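Local coordinates for type III effector HopA1 (Pseudomonas syringae pv. tomato str. DC3000, PDB 4RSX), which is a type III secreted effector of a plant pathogen, probably acting inside host cells, with a biochemical activity that remains unassigned, at residues Lys31-Asp36 with Arg213-Ser218; Glu49-Thr54 with Ile146-His151; Asn62-Arg67 with Ala129-Ile134; Asp83-Glu88 with Phe95-Ile100; Lys175-Ser180 with Lys200-Ala205. All coordinates share one frame; numbering follows the deposited sequence.

Contacts 3, 4 and 5 set helices against strands of the antiparallel sheet, contact 2 sets a helix on the loop that follows one of its strands, and contact 1 joins two helices. Contacts 3 and 4 share the sheet edge, where the backbones of E65 and I100 and of R67 and R98 probably hydrogen-bond; their centres lie about 14 Å apart. Contact 2 adjoins contact 4, with centres about 10 Å apart, through L52 against I86 and Y97. Contacts 3 and 5 meet where helices 123-136 and 166-180 pack, A129 on L176. Contact 1, whose segments enclose the other four along the sequence, touches contact 5 where H215 ND1 lies 3.4 Å from A205 CB.

Contact 1. Residues Lys31-Asp36 with Arg213-Ser218; sequences KIYKQD and RGHGMS
Y33 lays one face of its ring flat on the backbone of G216, where the helices 26-35 and 215-228 come together. The side chain leaves its helix with CG anti to the backbone N (chi1 176°), a setting in which CB carries the ring across the gap. Contact begins at CG, which like CD1 passes 4.0 Å from G216 CA, and CD2 and CE2 come slightly nearer. The glycine carbon stands almost exactly over the centre of the ring, 3.6 Å from the centroid and 5° off the normal, a CH-pi contact. CE1 and CZ are still close to the glycine carbon but also approach H215 CD2, CE1 to 3.8 Å, and the hydroxyl OH reaches furthest, 3.5 Å from that carbon. CE1 and OH meet the imidazole at its edge, and the ring planes stand at 53°, an oblique pairing. Beside CD2, the ring nitrogen NE2 hydrogen-bonds to the carbonyl of L193, which would help set the turn of the ring. W14 of helix 2-19 also meets the Y33 ring, so the tyrosine is buried between several elements. With G216 lacking a side chain, the backbones approach to 6.2 Å between the CA atoms of Y33 and G216. G214 occupies the N-cap position, and the contact is a close helix-helix packing of an aromatic ring on a glycine in the first turn of a helix.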
# COMPACT_ATOMS: atom_id res chain seq x y z
N LYS A 31 3.28 0.58 -15.67
CA LYS A 31 4.72 0.66 -15.42
C LYS A 31 5.17 2.07 -15.05
O LYS A 31 6.14 2.23 -14.31
CB LYS A 31 5.52 0.13 -16.62
CG LYS A 31 5.51 -1.40 -16.74
CD LYS A 31 6.30 -1.87 -17.97
CE LYS A 31 6.23 -3.39 -18.13
NZ LYS A 31 6.59 -3.83 -19.52
N ILE A 32 4.46 3.09 -15.55
CA ILE A 32 4.74 4.47 -15.14
C ILE A 32 4.55 4.66 -13.63
O ILE A 32 5.36 5.32 -12.98
CB ILE A 32 3.87 5.49 -15.90
CG1 ILE A 32 4.05 5.34 -17.41
CG2 ILE A 32 4.22 6.90 -15.46
CD1 ILE A 32 2.98 6.03 -18.22
N TYR A 33 3.49 4.07 -13.08
CA TYR A 33 3.25 4.06 -11.64
C TYR A 33 4.33 3.29 -10.89
O TYR A 33 4.77 3.72 -9.81
CB TYR A 33 1.89 3.41 -11.34
CG TYR A 33 1.57 3.25 -9.87
CD1 TYR A 33 0.84 4.21 -9.21
CD2 TYR A 33 1.99 2.13 -9.16
CE1 TYR A 33 0.53 4.07 -7.88
CE2 TYR A 33 1.70 2.00 -7.82
CZ TYR A 33 0.96 2.97 -7.19
OH TYR A 33 0.64 2.86 -5.86
N LYS A 34 4.73 2.13 -11.42
CA LYS A 34 5.78 1.32 -10.80
C LYS A 34 7.13 2.03 -10.83
O LYS A 34 7.86 2.01 -9.85
CB LYS A 34 5.90 -0.04 -11.50
CG LYS A 34 4.93 -1.10 -11.01
CD LYS A 34 5.62 -2.12 -10.09
CE LYS A 34 6.44 -3.16 -10.87
NZ LYS A 34 7.08 -4.18 -9.98
N GLN A 35 7.43 2.65 -11.97
CA GLN A 35 8.68 3.40 -12.18
C GLN A 35 8.83 4.57 -11.21
O GLN A 35 9.94 5.06 -11.02
CB GLN A 35 8.78 3.89 -13.63
CG GLN A 35 9.18 2.81 -14.66
CD GLN A 35 8.97 3.23 -16.12
OE1 GLN A 35 8.72 4.41 -16.41
NE2 GLN A 35 9.04 2.27 -17.03
N ASP A 36 7.73 5.02 -10.62
CA ASP A 36 7.76 6.18 -9.73
C ASP A 36 7.99 5.80 -8.25
O ASP A 36 7.92 6.64 -7.37
CB ASP A 36 6.48 7.04 -9.90
CG ASP A 36 6.50 8.33 -9.07
OD1 ASP A 36 7.15 9.32 -9.48
OD2 ASP A 36 5.84 8.37 -8.02
N ARG A 213 -6.96 -6.02 -7.41
CA ARG A 213 -5.97 -5.69 -8.43
C ARG A 213 -4.80 -4.87 -7.87
O ARG A 213 -3.69 -4.91 -8.43
CB ARG A 213 -6.63 -4.88 -9.55
CG ARG A 213 -7.11 -5.67 -10.76
CD ARG A 213 -7.87 -4.73 -11.66
NE ARG A 213 -8.85 -4.00 -10.86
CZ ARG A 213 -9.59 -2.97 -11.27
NH1 ARG A 213 -9.46 -2.49 -12.51
NH2 ARG A 213 -10.45 -2.41 -10.43
N GLY A 214 -5.04 -4.11 -6.80
CA GLY A 214 -4.04 -3.18 -6.28
C GLY A 214 -4.22 -1.75 -6.80
O GLY A 214 -4.72 -1.53 -7.90
N HIS A 215 -3.81 -0.78 -5.99
CA HIS A 215 -4.11 0.62 -6.28
C HIS A 215 -3.56 1.10 -7.63
O HIS A 215 -4.28 1.78 -8.39
CB HIS A 215 -3.58 1.51 -5.16
CG HIS A 215 -3.66 2.96 -5.46
ND1 HIS A 215 -4.80 3.71 -5.26
CD2 HIS A 215 -2.74 3.81 -5.99
CE1 HIS A 215 -4.58 4.96 -5.64
NE2 HIS A 215 -3.34 5.04 -6.09
N GLY A 216 -2.31 0.76 -7.93
CA GLY A 216 -1.69 1.11 -9.20
C GLY A 216 -2.41 0.58 -10.44
O GLY A 216 -2.63 1.33 -11.40
N MET A 217 -2.77 -0.69 -10.43
CA MET A 217 -3.39 -1.28 -11.61
C MET A 217 -4.82 -0.78 -11.78
O MET A 217 -5.28 -0.58 -12.92
CB MET A 217 -3.33 -2.82 -11.58
CG MET A 217 -3.82 -3.50 -12.88
SD MET A 217 -2.97 -2.97 -14.42
CE MET A 217 -1.46 -3.93 -14.31
N SER A 218 -5.52 -0.56 -10.67
CA SER A 218 -6.89 -0.09 -10.76
C SER A 218 -6.96 1.32 -11.35
O SER A 218 -7.80 1.60 -12.21
CB SER A 218 -7.62 -0.15 -9.41
OG SER A 218 -7.18 0.87 -8.53

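Contact 2. Residues Glu49-Thr54 with Ile146-His151; sequences EEFLHT and IGPACH
F51 and P148 meet obliquely, the phenyl ring of helix 45-58 leaning against the pyrrolidine of the loop that follows strand 140-146. The proline lies along the phenylalanine from its root to one side of the ring: P148 CB is 3.9 Å from F51 CB, and P148 CD approaches F51 CD2 to 3.5 Å. A first torsion of -174° projects the F51 ring from the helix toward the loop, and its far end, CZ, comes to 4.0 Å from the carbonyl oxygen of I146. The proline thus takes the near part of the ring and the strand end the outer part. L52 comes from a different direction, crossing the pyrrolidine at about a right angle, with CD2 4.1 Å from P148 CD. No hydrogen bond links the two segments. T127 of helix 123-136 also touches F51, and M43 touches P148. Within the loop, C150 N bonds to G147 O at 3.0 Å, closing a tight turn that presents the proline. All the touching residues are buried, and the contact is apolar packing of a helix on a turn at the start of the loop joining antiparallel strands 140-146 and 158-162 of an alpha/beta fold.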
# COMPACT_ATOMS: atom_id res chain seq x y z
N GLU A 49 18.34 -9.43 8.67
CA GLU A 49 18.23 -10.56 9.57
C GLU A 49 17.46 -10.21 10.84
O GLU A 49 16.65 -11.00 11.32
CB GLU A 49 19.62 -11.13 9.89
CG GLU A 49 20.31 -11.75 8.67
CD GLU A 49 19.69 -13.09 8.25
OE1 GLU A 49 18.91 -13.67 9.04
OE2 GLU A 49 19.98 -13.57 7.13
N GLU A 50 17.71 -9.03 11.39
CA GLU A 50 16.97 -8.53 12.55
C GLU A 50 15.47 -8.43 12.20
O GLU A 50 14.60 -8.73 13.03
CB GLU A 50 17.52 -7.16 12.99
CG GLU A 50 16.81 -6.53 14.20
CD GLU A 50 17.14 -5.04 14.38
OE1 GLU A 50 17.85 -4.46 13.52
OE2 GLU A 50 16.69 -4.43 15.38
N PHE A 51 15.19 -8.04 10.97
CA PHE A 51 13.81 -7.93 10.50
C PHE A 51 13.11 -9.29 10.54
O PHE A 51 12.04 -9.44 11.13
CB PHE A 51 13.78 -7.33 9.09
CG PHE A 51 12.40 -7.04 8.59
CD1 PHE A 51 11.82 -5.80 8.83
CD2 PHE A 51 11.67 -8.01 7.91
CE1 PHE A 51 10.53 -5.53 8.39
CE2 PHE A 51 10.38 -7.74 7.46
CZ PHE A 51 9.81 -6.50 7.71
N LEU A 52 13.72 -10.29 9.91
CA LEU A 52 13.16 -11.64 9.92
C LEU A 52 12.99 -12.17 11.34
O LEU A 52 11.97 -12.78 11.68
CB LEU A 52 14.01 -12.60 9.09
CG LEU A 52 14.07 -12.22 7.62
CD1 LEU A 52 14.83 -13.26 6.84
CD2 LEU A 52 12.67 -12.04 7.07
N HIS A 53 13.98 -11.93 12.19
CA HIS A 53 13.89 -12.42 13.56
C HIS A 53 12.76 -11.75 14.34
O HIS A 53 12.19 -12.34 15.26
CB HIS A 53 15.24 -12.33 14.30
CG HIS A 53 16.12 -13.52 14.04
ND1 HIS A 53 16.05 -14.67 14.79
CD2 HIS A 53 17.05 -13.74 13.08
CE1 HIS A 53 16.93 -15.55 14.32
NE2 HIS A 53 17.54 -15.01 13.29
N THR A 54 12.43 -10.52 13.96
CA THR A 54 11.37 -9.78 14.64
C THR A 54 10.02 -10.33 14.22
O THR A 54 9.12 -10.47 15.05
CB THR A 54 11.44 -8.30 14.31
OG1 THR A 54 12.69 -7.78 14.77
CG2 THR A 54 10.29 -7.53 14.97
N ILE A 146 6.74 -5.70 2.95
CA ILE A 146 7.61 -6.35 1.97
C ILE A 146 8.85 -6.88 2.68
O ILE A 146 9.27 -6.34 3.72
CB ILE A 146 8.02 -5.34 0.88
CG1 ILE A 146 8.71 -6.01 -0.31
CG2 ILE A 146 8.97 -4.31 1.44
CD1 ILE A 146 7.88 -7.03 -1.01
N GLY A 147 9.44 -7.96 2.16
CA GLY A 147 10.69 -8.48 2.68
C GLY A 147 11.78 -7.42 2.78
O GLY A 147 11.83 -6.49 1.96
N PRO A 148 12.67 -7.56 3.78
CA PRO A 148 13.70 -6.57 4.13
C PRO A 148 14.67 -6.21 3.01
O PRO A 148 15.20 -5.09 3.00
CB PRO A 148 14.46 -7.23 5.29
CG PRO A 148 14.18 -8.71 5.14
CD PRO A 148 12.76 -8.76 4.63
N ALA A 149 14.92 -7.12 2.08
CA ALA A 149 15.83 -6.79 0.99
C ALA A 149 15.23 -5.74 0.05
O ALA A 149 15.95 -5.03 -0.64
CB ALA A 149 16.24 -8.04 0.22
N CYS A 150 13.89 -5.63 0.03
CA CYS A 150 13.21 -4.74 -0.91
C CYS A 150 12.54 -3.54 -0.24
O CYS A 150 12.00 -2.67 -0.92
CB CYS A 150 12.15 -5.50 -1.71
SG CYS A 150 12.80 -6.83 -2.75
N HIS A 151 12.55 -3.51 1.09
CA HIS A 151 11.91 -2.40 1.79
C HIS A 151 12.56 -1.07 1.40
O HIS A 151 13.78 -0.93 1.50
CB HIS A 151 11.98 -2.59 3.29
CG HIS A 151 10.87 -1.92 4.04
ND1 HIS A 151 9.96 -2.61 4.80
CD2 HIS A 151 10.52 -0.61 4.12
CE1 HIS A 151 9.10 -1.76 5.34
NE2 HIS A 151 9.41 -0.54 4.94

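Contact 3. Residues Asn62-Arg67 with Ala129-Ile134; sequences NGIEVR and AMATLI
I64 lies over the last turns of helix 123-136, reaching the carbonyl oxygen of A131 with CG1 at 3.5 Å and the side chain of I134 with CD1. The longer branch does all the touching. It stands anti to the carbonyl carbon of I64 (chi1 -69°), and its tip, CD1, rests 3.8 Å from I134 CG2, the two isoleucines crossing at about a right angle. A131 offers its small CB 4.3 Å from I64 CG1, a looser apolar contact that lets the strand come close: the CA atoms of I64 and A131 are 6.7 Å apart. The pairing belongs to an alpha/beta fold in which helix 123-136 packs on an antiparallel sheet at one of its edge strands, 64-68. I99 of the neighbouring strand 96-101 touches both I64 and I134, and L160 of strand 158-162 extends the floor under I134. Polar contact is added at the margin by a water that donates hydrogen bonds to N62 O at 3.2 Å and to A131 O at 3.1 Å. It links the turn entering the strand to the helix backbone, bridging the two carbonyl oxygens beside I64.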
# COMPACT_ATOMS: atom_id res chain seq x y z
N ASN A 62 0.63 -11.63 21.59
CA ASN A 62 -0.26 -10.48 21.72
C ASN A 62 -1.37 -10.37 20.68
O ASN A 62 -1.64 -9.28 20.18
CB ASN A 62 0.55 -9.19 21.74
CG ASN A 62 1.52 -9.14 22.91
OD1 ASN A 62 1.31 -9.81 23.92
ND2 ASN A 62 2.58 -8.35 22.77
N GLY A 63 -1.99 -11.50 20.35
CA GLY A 63 -3.13 -11.52 19.44
C GLY A 63 -2.77 -11.37 17.98
O GLY A 63 -3.65 -11.22 17.13
N ILE A 64 -1.47 -11.42 17.67
CA ILE A 64 -0.98 -11.24 16.31
C ILE A 64 -0.38 -12.53 15.73
O ILE A 64 0.24 -13.31 16.46
CB ILE A 64 0.10 -10.15 16.29
CG1 ILE A 64 -0.52 -8.78 16.58
CG2 ILE A 64 0.89 -10.14 14.97
CD1 ILE A 64 -1.71 -8.44 15.69
N GLU A 65 -0.57 -12.74 14.43
CA GLU A 65 0.16 -13.76 13.67
C GLU A 65 0.81 -13.15 12.43
O GLU A 65 0.31 -12.17 11.86
CB GLU A 65 -0.77 -14.92 13.27
CG GLU A 65 -1.22 -15.74 14.49
CD GLU A 65 -2.28 -16.77 14.18
OE1 GLU A 65 -2.65 -16.92 12.99
OE2 GLU A 65 -2.76 -17.43 15.13
N VAL A 66 1.95 -13.72 12.02
CA VAL A 66 2.61 -13.30 10.78
C VAL A 66 2.66 -14.48 9.82
O VAL A 66 3.07 -15.59 10.18
CB VAL A 66 4.05 -12.80 11.03
CG1 VAL A 66 4.72 -12.42 9.72
CG2 VAL A 66 4.05 -11.64 12.02
N ARG A 67 2.24 -14.25 8.58
CA ARG A 67 2.24 -15.30 7.59
C ARG A 67 2.88 -14.80 6.31
O ARG A 67 2.69 -13.64 5.94
CB ARG A 67 0.80 -15.75 7.30
CG ARG A 67 0.12 -16.36 8.50
CD ARG A 67 -1.32 -16.71 8.21
NE ARG A 67 -1.86 -17.58 9.26
CZ ARG A 67 -3.16 -17.79 9.46
NH1 ARG A 67 -4.06 -17.18 8.69
NH2 ARG A 67 -3.56 -18.60 10.42
N ALA A 129 5.36 -1.48 15.44
CA ALA A 129 4.27 -0.54 15.67
C ALA A 129 3.00 -0.98 14.94
O ALA A 129 1.90 -0.82 15.46
CB ALA A 129 4.68 0.86 15.25
N MET A 130 3.15 -1.52 13.73
CA MET A 130 1.99 -1.99 12.97
C MET A 130 1.30 -3.14 13.68
O MET A 130 0.08 -3.17 13.79
CB MET A 130 2.40 -2.40 11.54
CG MET A 130 2.73 -1.21 10.65
SD MET A 130 3.47 -1.71 9.08
CE MET A 130 2.04 -2.49 8.32
N ALA A 131 2.09 -4.08 14.19
CA ALA A 131 1.54 -5.22 14.93
C ALA A 131 0.78 -4.77 16.19
O ALA A 131 -0.33 -5.26 16.47
CB ALA A 131 2.64 -6.21 15.30
N THR A 132 1.36 -3.84 16.93
CA THR A 132 0.69 -3.32 18.12
C THR A 132 -0.64 -2.67 17.72
O THR A 132 -1.70 -2.95 18.30
CB THR A 132 1.58 -2.30 18.85
OG1 THR A 132 2.83 -2.92 19.17
CG2 THR A 132 0.91 -1.81 20.14
N LEU A 133 -0.59 -1.81 16.71
CA LEU A 133 -1.76 -1.07 16.27
C LEU A 133 -2.85 -2.04 15.78
O LEU A 133 -4.03 -1.88 16.12
CB LEU A 133 -1.37 -0.06 15.18
CG LEU A 133 -2.34 1.09 14.90
CD1 LEU A 133 -2.62 1.88 16.18
CD2 LEU A 133 -1.83 2.03 13.79
N ILE A 134 -2.45 -3.05 15.02
CA ILE A 134 -3.40 -4.06 14.56
C ILE A 134 -4.01 -4.81 15.74
O ILE A 134 -5.20 -5.13 15.74
CB ILE A 134 -2.76 -5.02 13.55
CG1 ILE A 134 -2.44 -4.26 12.25
CG2 ILE A 134 -3.67 -6.23 13.27
CD1 ILE A 134 -1.39 -4.93 11.39
O HOH W 1 -0.28 -6.49 19.35

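Contact 4. Residues Asp83-Glu88 with Phe95-Ile100; sequences DKYIAE and FFYRII
The aromatic contacts centre on Y85, which points from helix 82-88 toward the start of strand 96-101. Its hydroxyl OH comes within 3.2 Å of F95 CD2, obliquely to the ring, with the two side chains crossing at about a right angle. Y97 meets Y85 differently, bringing its hydroxyl to the edge of the Y85 ring, near its plane, with OH 3.8 Å from Y85 CE2. A fully extended first torsion (chi1 180°) carries the Y85 ring toward the strand, its hydroxyl to F95 and its CE2 edge to Y97. The aliphatic contribution comes from I86, whose CG1 lies 3.9 Å from the same Y97 hydroxyl and 4.4 Å from Y97 CE1. In polar terms no hydrogen bond joins the two segments: the Y97 hydroxyl is hydrogen-bonded to the carbonyl of A92 in the intervening loop, which would help hold the end of the ring beside Y85 and I86. The short helix 82-88 lies close to helix 45-58, where L52 and K56 touch I86 and L55 touches Y97, while T68 of the adjoining strand 64-68 touches Y85.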
# COMPACT_ATOMS: atom_id res chain seq x y z
N ASP A 83 8.55 -19.83 10.88
CA ASP A 83 9.96 -20.13 11.13
C ASP A 83 10.57 -21.02 10.06
O ASP A 83 11.71 -20.82 9.65
CB ASP A 83 10.14 -20.75 12.53
CG ASP A 83 9.75 -19.81 13.65
OD1 ASP A 83 9.12 -18.76 13.37
OD2 ASP A 83 10.05 -20.12 14.82
N LYS A 84 9.79 -21.98 9.57
CA LYS A 84 10.25 -22.90 8.53
C LYS A 84 10.42 -22.20 7.18
O LYS A 84 11.39 -22.44 6.48
CB LYS A 84 9.30 -24.09 8.39
CG LYS A 84 9.83 -25.21 7.50
CD LYS A 84 8.80 -26.33 7.29
CE LYS A 84 9.42 -27.58 6.68
NZ LYS A 84 10.05 -27.33 5.36
N TYR A 85 9.46 -21.35 6.82
CA TYR A 85 9.56 -20.59 5.56
C TYR A 85 10.81 -19.71 5.54
O TYR A 85 11.55 -19.68 4.55
CB TYR A 85 8.29 -19.75 5.32
CG TYR A 85 8.33 -18.95 4.03
CD1 TYR A 85 7.90 -19.51 2.83
CD2 TYR A 85 8.80 -17.63 4.01
CE1 TYR A 85 7.94 -18.78 1.65
CE2 TYR A 85 8.85 -16.89 2.82
CZ TYR A 85 8.41 -17.48 1.65
OH TYR A 85 8.45 -16.79 0.46
N ILE A 86 11.06 -18.99 6.62
CA ILE A 86 12.21 -18.09 6.69
C ILE A 86 13.52 -18.88 6.61
O ILE A 86 14.49 -18.45 6.00
CB ILE A 86 12.16 -17.22 7.97
CG1 ILE A 86 10.99 -16.23 7.88
CG2 ILE A 86 13.48 -16.46 8.18
CD1 ILE A 86 10.85 -15.31 9.08
N ALA A 87 13.51 -20.06 7.23
CA ALA A 87 14.67 -20.93 7.28
C ALA A 87 15.06 -21.50 5.92
O ALA A 87 16.24 -21.70 5.64
CB ALA A 87 14.43 -22.07 8.28
N GLU A 88 14.06 -21.75 5.07
CA GLU A 88 14.27 -22.53 3.84
C GLU A 88 14.03 -21.78 2.54
O GLU A 88 14.74 -22.00 1.56
CB GLU A 88 13.39 -23.78 3.86
CG GLU A 88 13.62 -24.66 5.08
CD GLU A 88 12.77 -25.92 5.08
OE1 GLU A 88 11.90 -26.08 4.19
OE2 GLU A 88 12.98 -26.77 5.98
N PHE A 95 9.85 -11.55 -0.47
CA PHE A 95 8.41 -11.60 -0.64
C PHE A 95 7.66 -10.81 0.43
O PHE A 95 8.28 -10.33 1.39
CB PHE A 95 7.92 -13.06 -0.69
CG PHE A 95 8.19 -13.74 -2.02
CD1 PHE A 95 8.75 -13.04 -3.09
CD2 PHE A 95 7.85 -15.08 -2.21
CE1 PHE A 95 9.00 -13.66 -4.32
CE2 PHE A 95 8.09 -15.71 -3.44
CZ PHE A 95 8.67 -15.00 -4.49
N PHE A 96 6.35 -10.69 0.27
CA PHE A 96 5.52 -9.99 1.26
C PHE A 96 5.15 -10.87 2.46
O PHE A 96 4.95 -12.07 2.31
CB PHE A 96 4.22 -9.52 0.62
CG PHE A 96 4.34 -8.22 -0.11
CD1 PHE A 96 4.33 -7.02 0.59
CD2 PHE A 96 4.46 -8.21 -1.49
CE1 PHE A 96 4.43 -5.82 -0.08
CE2 PHE A 96 4.57 -7.01 -2.17
CZ PHE A 96 4.56 -5.81 -1.47
N TYR A 97 5.02 -10.24 3.62
CA TYR A 97 4.44 -10.90 4.79
C TYR A 97 3.19 -10.15 5.22
O TYR A 97 3.14 -8.92 5.15
CB TYR A 97 5.45 -10.92 5.93
CG TYR A 97 6.70 -11.72 5.64
CD1 TYR A 97 6.83 -13.01 6.11
CD2 TYR A 97 7.75 -11.18 4.91
CE1 TYR A 97 7.97 -13.76 5.87
CE2 TYR A 97 8.89 -11.92 4.64
CZ TYR A 97 8.99 -13.22 5.13
OH TYR A 97 10.11 -13.98 4.88
N ARG A 98 2.17 -10.86 5.67
CA ARG A 98 1.04 -10.16 6.25
C ARG A 98 1.06 -10.31 7.75
O ARG A 98 1.54 -11.32 8.28
CB ARG A 98 -0.31 -10.60 5.67
CG ARG A 98 -0.53 -12.08 5.58
CD ARG A 98 -1.94 -12.39 5.09
NE ARG A 98 -2.28 -11.66 3.87
CZ ARG A 98 -3.53 -11.45 3.45
NH1 ARG A 98 -4.55 -11.92 4.16
NH2 ARG A 98 -3.76 -10.78 2.33
N ILE A 99 0.58 -9.27 8.41
CA ILE A 99 0.44 -9.24 9.85
C ILE A 99 -1.05 -9.26 10.12
O ILE A 99 -1.76 -8.34 9.73
CB ILE A 99 0.99 -7.92 10.38
CG1 ILE A 99 2.43 -7.72 9.88
CG2 ILE A 99 0.89 -7.87 11.90
CD1 ILE A 99 2.94 -6.27 10.05
N ILE A 100 -1.53 -10.31 10.79
CA ILE A 100 -2.96 -10.49 10.99
C ILE A 100 -3.30 -10.68 12.46
O ILE A 100 -2.48 -11.21 13.23
CB ILE A 100 -3.49 -11.71 10.20
CG1 ILE A 100 -3.03 -13.01 10.85
CG2 ILE A 100 -3.03 -11.67 8.75
CD1 ILE A 100 -3.37 -14.24 10.04

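Contact 5. Residues Lys175-Ser180 with Lys200-Ala205; sequences KLKQMS and KGLSYA
Helix 166-180 stands over the beginning of strand 202-207, with 9.4 Å between the CA atoms of K177 and L202. K177 bridges that gap with a chain extended beyond CG, and its first torsion (chi1 -84°) turns it toward the strand. At the tip NZ donates a hydrogen bond to the carbonyl oxygen of K200, 2.6 Å away. The ammonium lies in the carbonyl plane on a lone pair of that oxygen, at a C=O...N angle of 137°. K177 CE comes within 3.2 Å of K200 O and 4.0 Å of L202 CG, so lysine and leucine meet tip to tip. The same NZ hydrogen-bonds to S199 OG, and the ring of F187 makes a cation-pi contact with K177. The side chain of K200 leads elsewhere, its NZ bonding to the carbonyl of F187. L202 also touches I116 of the adjacent strand 111-116. The lysine is therefore amphipathic in use, its terminal methylene packing on leucine while two oxygens take the ammonium and the F187 ring probably shares in stabilising the charge. Such a setting is consistent with a protonated amine pinning the type II turn of the 196-199/202-207 beta-hairpin to the helix.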
# COMPACT_ATOMS: atom_id res chain seq x y z
N LYS A 175 -1.67 8.23 15.16
CA LYS A 175 -1.42 7.28 16.23
C LYS A 175 -0.15 6.46 15.97
O LYS A 175 0.71 6.32 16.85
CB LYS A 175 -2.64 6.36 16.41
CG LYS A 175 -2.46 5.25 17.45
CD LYS A 175 -2.47 5.78 18.86
CE LYS A 175 -1.32 5.18 19.66
NZ LYS A 175 -0.75 6.18 20.62
N LEU A 176 -0.02 5.92 14.76
CA LEU A 176 1.15 5.15 14.38
C LEU A 176 2.43 5.97 14.57
O LEU A 176 3.40 5.49 15.16
CB LEU A 176 1.02 4.64 12.93
CG LEU A 176 2.14 3.87 12.24
CD1 LEU A 176 2.49 2.58 12.99
CD2 LEU A 176 1.73 3.54 10.82
N LYS A 177 2.42 7.22 14.12
CA LYS A 177 3.59 8.07 14.24
C LYS A 177 3.98 8.35 15.69
O LYS A 177 5.15 8.26 16.04
CB LYS A 177 3.40 9.39 13.46
CG LYS A 177 3.73 9.29 11.97
CD LYS A 177 3.76 10.66 11.28
CE LYS A 177 4.37 10.52 9.90
NZ LYS A 177 4.21 11.72 9.01
N GLN A 178 3.00 8.69 16.52
CA GLN A 178 3.30 9.05 17.91
C GLN A 178 3.73 7.85 18.78
O GLN A 178 4.48 8.03 19.74
CB GLN A 178 2.16 9.85 18.56
CG GLN A 178 0.79 9.20 18.50
CD GLN A 178 -0.28 10.00 19.23
OE1 GLN A 178 -0.19 10.20 20.45
NE2 GLN A 178 -1.30 10.45 18.49
N MET A 179 3.31 6.65 18.40
CA MET A 179 3.60 5.44 19.17
C MET A 179 4.82 4.65 18.67
O MET A 179 5.36 3.82 19.40
CB MET A 179 2.39 4.50 19.12
CG MET A 179 2.55 3.42 18.06
SD MET A 179 1.01 2.78 17.41
CE MET A 179 0.60 1.49 18.60
N SER A 180 5.25 4.88 17.42
CA SER A 180 6.24 4.01 16.80
C SER A 180 7.65 4.22 17.35
O SER A 180 8.49 3.32 17.29
CB SER A 180 6.26 4.20 15.28
OG SER A 180 6.79 5.47 14.92
N LYS A 200 3.98 13.42 5.87
CA LYS A 200 5.21 12.80 5.37
C LYS A 200 5.21 11.29 5.61
O LYS A 200 5.03 10.83 6.75
CB LYS A 200 6.43 13.45 6.03
CG LYS A 200 7.78 13.05 5.44
CD LYS A 200 8.91 13.61 6.32
CE LYS A 200 9.98 14.32 5.50
NZ LYS A 200 11.11 13.45 5.05
N GLY A 201 5.37 10.51 4.54
CA GLY A 201 5.44 9.07 4.66
C GLY A 201 4.10 8.36 4.83
O GLY A 201 4.07 7.12 4.96
N LEU A 202 3.01 9.11 4.84
CA LEU A 202 1.67 8.51 5.02
C LEU A 202 0.75 8.87 3.87
O LEU A 202 0.34 10.04 3.72
CB LEU A 202 1.02 8.94 6.34
CG LEU A 202 1.67 8.54 7.66
CD1 LEU A 202 0.76 8.90 8.83
CD2 LEU A 202 1.98 7.05 7.67
N SER A 203 0.40 7.87 3.06
CA SER A 203 -0.44 8.07 1.88
C SER A 203 -1.69 7.18 1.92
O SER A 203 -1.62 6.00 2.31
CB SER A 203 0.36 7.80 0.60
OG SER A 203 1.64 8.41 0.67
N TYR A 204 -2.81 7.74 1.49
CA TYR A 204 -4.09 7.06 1.61
C TYR A 204 -4.79 6.89 0.27
O TYR A 204 -4.73 7.76 -0.60
CB TYR A 204 -4.97 7.86 2.55
CG TYR A 204 -6.35 7.28 2.74
CD1 TYR A 204 -6.56 6.22 3.59
CD2 TYR A 204 -7.44 7.81 2.06
CE1 TYR A 204 -7.83 5.69 3.78
CE2 TYR A 204 -8.71 7.28 2.23
CZ TYR A 204 -8.89 6.23 3.10
OH TYR A 204 -10.15 5.69 3.29
N ALA A 205 -5.47 5.76 0.11
CA ALA A 205 -6.28 5.53 -1.09
C ALA A 205 -7.33 4.48 -0.77
O ALA A 205 -7.14 3.68 0.15
CB ALA A 205 -5.41 5.10 -2.27